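Local structure of periplasmic sensor hybrid histidine kinase (Anaeromyxobacter dehalogenans, 4K0D) at residues B[96-99]-B[100-104]; B[132-135]-B[136-140]. The protein is the periplasmic sensor domain of a membrane-bound hybrid histidine kinase, which probably passes external signals to an ATP-dependent histidine autophosphorylation step. One frame throughout, in Å; residues are numbered along the deposited sequence.

Contact 1 (B[96-99]-B[100-104]); sequences LGTA and VATGG
Thr102 folds its hydroxyl back onto the carbonyl of Thr98 one turn earlier, at the C-terminal end of helix 73-102, where the helix is closed by a Schellman motif. Backbone bonds of the regular i to i+4 kind come first: Val100 N donates to Leu96 O, Ala101 N to Gly97 O at 2.8 Å, and Thr102 N to Thr98 O. The next carbonyl, that of Ala99, marks the change. It takes a moderately bent bond (147°) from Gly104 N, 2.9 Å from Ala99 O, and a weak one from Gly103 N. This 6→1 bond from Gly104, with the 5→2 bond from Gly103 N to Val100 O (3.3 Å) and a positive phi at Gly103 (98°), makes the Schellman motif. Glycine suits this place because a side chain at these backbone angles would jam against the carbonyl of Thr102. At Gly104 a CB would run into Ala99 O.

Side-chain bonding centres on Thr98 O, which accepts twice. Thr102 OG1 lies 3.0 Å from Thr98 O and approaches from the face of the carbonyl plane opposite to Thr102 N. With chi1 at 58°, OG1 sits between its own N and carbonyl carbon, turned back along the helix. A threonine thus adds a second grip on a carbonyl of the last turn.

The apolar part is small. Leu96 CD1 and Val100 CG2 meet at 4.0 Å, the two side chains running alongside each other, as residues a turn apart on one helix face do. Branched apolar residues suit this face.

It is turned into the bundle: Leu96 packs on Ala37 and Val100 on Tyr40 and Ala41 of helix 16-42, while both also touch Ile109 of helix 106-114, the helix that follows the turn.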
loop_
_atom_site.group_PDB
_atom_site.type_symbol
_atom_site.label_atom_id
_atom_site.label_comp_id
_atom_site.label_asym_id
_atom_site.label_seq_id
_atom_site.Cartn_x
_atom_site.Cartn_y
_atom_site.Cartn_z
ATOM N N LEU B 96 11.712 -8.250 26.305
ATOM C CA LEU B 96 13.097 -8.000 25.931
ATOM C C LEU B 96 13.531 -6.632 26.499
ATOM O O LEU B 96 14.592 -6.490 27.120
ATOM C CB LEU B 96 13.249 -8.053 24.416
ATOM C CG LEU B 96 14.588 -7.457 24.040
ATOM C CD1 LEU B 96 15.642 -8.189 24.778
ATOM C CD2 LEU B 96 14.902 -7.538 22.592
ATOM N N GLY B 97 12.676 -5.621 26.332
ATOM C CA GLY B 97 13.028 -4.292 26.784
ATOM C C GLY B 97 13.303 -4.307 28.275
ATOM O O GLY B 97 14.313 -3.846 28.755
ATOM N N THR B 98 12.360 -4.862 29.002
ATOM C CA THR B 98 12.347 -4.815 30.431
ATOM C C THR B 98 13.597 -5.564 30.920
ATOM O O THR B 98 14.232 -5.210 31.917
ATOM C CB THR B 98 11.024 -5.435 30.921
ATOM O OG1 THR B 98 10.628 -4.834 32.143
ATOM C CG2 THR B 98 11.160 -6.920 31.134
ATOM N N ALA B 99 13.999 -6.568 30.167
ATOM C CA ALA B 99 15.181 -7.330 30.544
ATOM C C ALA B 99 16.448 -6.483 30.397
ATOM O O ALA B 99 17.301 -6.465 31.276
ATOM C CB ALA B 99 15.278 -8.574 29.725
ATOM N N VAL B 100 16.572 -5.793 29.275
ATOM C CA VAL B 100 17.674 -4.899 29.072
ATOM C C VAL B 100 17.597 -3.858 30.160
ATOM O O VAL B 100 18.573 -3.576 30.812
ATOM C CB VAL B 100 17.664 -4.274 27.673
ATOM C CG1 VAL B 100 18.738 -3.197 27.560
ATOM C CG2 VAL B 100 17.879 -5.374 26.592
ATOM N N ALA B 101 16.437 -3.311 30.431
ATOM C CA ALA B 101 16.394 -2.212 31.389
ATOM C C ALA B 101 16.798 -2.622 32.818
ATOM O O ALA B 101 17.515 -1.900 33.471
ATOM C CB ALA B 101 15.006 -1.544 31.416
ATOM N N THR B 102 16.282 -3.744 33.305
ATOM C CA THR B 102 16.448 -4.134 34.695
ATOM C C THR B 102 17.800 -4.740 34.901
ATOM O O THR B 102 18.122 -5.150 36.014
ATOM C CB THR B 102 15.485 -5.212 35.105
ATOM O OG1 THR B 102 15.687 -6.346 34.252
ATOM C CG2 THR B 102 14.032 -4.752 34.973
ATOM N N GLY B 103 18.602 -4.832 33.848
ATOM C CA GLY B 103 20.003 -5.165 34.061
ATOM C C GLY B 103 20.298 -6.619 33.852
ATOM O O GLY B 103 21.154 -7.213 34.513
ATOM N N GLY B 104 19.623 -7.188 32.859
ATOM C CA GLY B 104 19.709 -8.606 32.571
ATOM C C GLY B 104 21.087 -9.185 32.250
ATOM O O GLY B 104 22.013 -8.496 31.811
#

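Contact 2 (B[132-135]-B[136-140]); sequences ALQQ and AHDAG. With ZN (zinc ion), chain K.
Gln134 and Asp138, one turn apart on helix 117-145 of this helical-bundle sensor domain, form an i to i+4 side-chain bridge beside a zinc ligand. From CB, the Gln134 chain leaves with CG anti to the backbone N (chi1 -173°) and then bends at chi2 (63°), which swings the amide along the helix toward its C-terminal end. CG passes 3.8 Å from Asp138 OD2. Beyond it, CD brings the two amide branches to different partners: OE1 accepts from the backbone N of Ser72, and NE2 donates to Asp138 OD1 at 2.8 Å. The acceptor lies almost in the amide plane, yet NE2 meets the syn side of OD1 34° out of the carboxylate plane. A glutamine suits this buried place because one group can both give and accept.

Asp138 OD1 also forms a salt bridge with Arg19 of helix 16-42, so a single oxygen joins two helices. Were Asp138 an alanine, Arg19 would probably lose this charged mate and Gln134 NE2 its acceptor, with the amide then held through OE1 alone among the bonds described here.

His137 lies between these two in sequence. Gln134 NE2 approaches its ring obliquely, 3.9 Å from CD2, while Asp138 OD1 lies at the ring edge, in plane. Glu74, near the start of helix 73-102, shares the zinc ion, so the metal pins the two helices together. The histidine binds through its nearer ring nitrogen, with ND1 2.1 Å from the zinc.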
loop_
_atom_site.group_PDB
_atom_site.type_symbol
_atom_site.label_atom_id
_atom_site.label_comp_id
_atom_site.label_asym_id
_atom_site.label_seq_id
_atom_site.Cartn_x
_atom_site.Cartn_y
_atom_site.Cartn_z
ATOM N N ALA B 132 -1.450 -10.233 -0.985
ATOM C CA ALA B 132 -1.493 -10.797 -2.312
ATOM C C ALA B 132 -2.910 -11.262 -2.600
ATOM O O ALA B 132 -3.441 -11.065 -3.704
ATOM C CB ALA B 132 -0.442 -11.988 -2.433
ATOM N N LEU B 133 -3.560 -11.879 -1.626
ATOM C CA LEU B 133 -4.907 -12.328 -1.876
ATOM C C LEU B 133 -5.846 -11.142 -2.078
ATOM O O LEU B 133 -6.682 -11.144 -2.961
ATOM C CB LEU B 133 -5.436 -13.151 -0.707
ATOM C CG LEU B 133 -4.590 -14.270 -0.114
ATOM C CD1 LEU B 133 -5.451 -14.955 0.955
ATOM C CD2 LEU B 133 -4.085 -15.268 -1.164
ATOM N N GLN B 134 -5.745 -10.134 -1.225
ATOM C CA GLN B 134 -6.670 -8.976 -1.296
ATOM C C GLN B 134 -6.496 -8.246 -2.607
ATOM O O GLN B 134 -7.461 -7.751 -3.221
ATOM C CB GLN B 134 -6.364 -8.011 -0.135
ATOM C CG GLN B 134 -7.384 -6.844 -0.005
ATOM C CD GLN B 134 -8.800 -7.291 0.307
ATOM O OE1 GLN B 134 -9.050 -8.010 1.278
ATOM N NE2 GLN B 134 -9.759 -6.810 -0.502
ATOM N N GLN B 135 -5.259 -8.180 -3.060
ATOM C CA GLN B 135 -4.980 -7.579 -4.335
ATOM C C GLN B 135 -5.687 -8.346 -5.481
ATOM O O GLN B 135 -6.353 -7.754 -6.359
ATOM C CB GLN B 135 -3.477 -7.586 -4.548
ATOM C CG GLN B 135 -3.131 -7.151 -5.926
ATOM C CD GLN B 135 -1.671 -6.942 -6.138
ATOM O OE1 GLN B 135 -1.089 -5.904 -5.750
ATOM N NE2 GLN B 135 -1.046 -7.923 -6.778
ATOM N N ALA B 136 -5.601 -9.671 -5.438
ATOM C CA ALA B 136 -6.225 -10.486 -6.485
ATOM C C ALA B 136 -7.702 -10.263 -6.404
ATOM O O ALA B 136 -8.364 -10.097 -7.435
ATOM C CB ALA B 136 -5.872 -11.945 -6.308
ATOM N N HIS B 137 -8.250 -10.171 -5.197
ATOM C CA HIS B 137 -9.683 -9.955 -5.083
ATOM C C HIS B 137 -10.086 -8.554 -5.566
ATOM O O HIS B 137 -11.044 -8.413 -6.286
ATOM C CB HIS B 137 -10.170 -10.228 -3.671
ATOM C CG HIS B 137 -11.557 -9.718 -3.390
ATOM N ND1 HIS B 137 -12.644 -10.547 -3.208
ATOM C CD2 HIS B 137 -12.015 -8.461 -3.185
ATOM C CE1 HIS B 137 -13.712 -9.827 -2.922
ATOM N NE2 HIS B 137 -13.358 -8.554 -2.902
ATOM N N ASP B 138 -9.324 -7.531 -5.223
ATOM C CA ASP B 138 -9.624 -6.198 -5.685
ATOM C C ASP B 138 -9.481 -6.069 -7.190
ATOM O O ASP B 138 -10.240 -5.336 -7.823
ATOM C CB ASP B 138 -8.718 -5.165 -5.056
ATOM C CG ASP B 138 -8.914 -5.048 -3.546
ATOM O OD1 ASP B 138 -9.950 -5.468 -2.977
ATOM O OD2 ASP B 138 -7.990 -4.521 -2.942
ATOM N N ALA B 139 -8.515 -6.754 -7.769
ATOM C CA ALA B 139 -8.341 -6.690 -9.207
ATOM C C ALA B 139 -9.575 -7.326 -9.939
ATOM O O ALA B 139 -10.069 -6.808 -10.956
ATOM C CB ALA B 139 -7.053 -7.405 -9.597
ATOM N N GLY B 140 -10.092 -8.419 -9.394
ATOM C CA GLY B 140 -11.276 -9.060 -9.966
ATOM C C GLY B 140 -12.528 -8.200 -9.752
ATOM O O GLY B 140 -13.423 -8.159 -10.599
HETATM ZN ZN ZN K . -12.518 -12.612 -3.563
#

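How the contacts relate
From the N terminus the chain runs through helices 7-13, 16-42 and 46-68 before helix 73-102, whose end carries contact 1; helix 106-114 then leads to helix 117-145, which carries contact 2. Each contact spans one unbroken stretch, so neither closes a long loop, and the two follow in series without nesting or crossing. Their centres lie about 43 Å apart, on opposite sides of the chain's centre. Helix 73-102 connects them: it starts near the zinc site of contact 2 and ends at contact 1. Helix 16-42 also spans the distance, touching contact 2 near its start and contact 1 near its end.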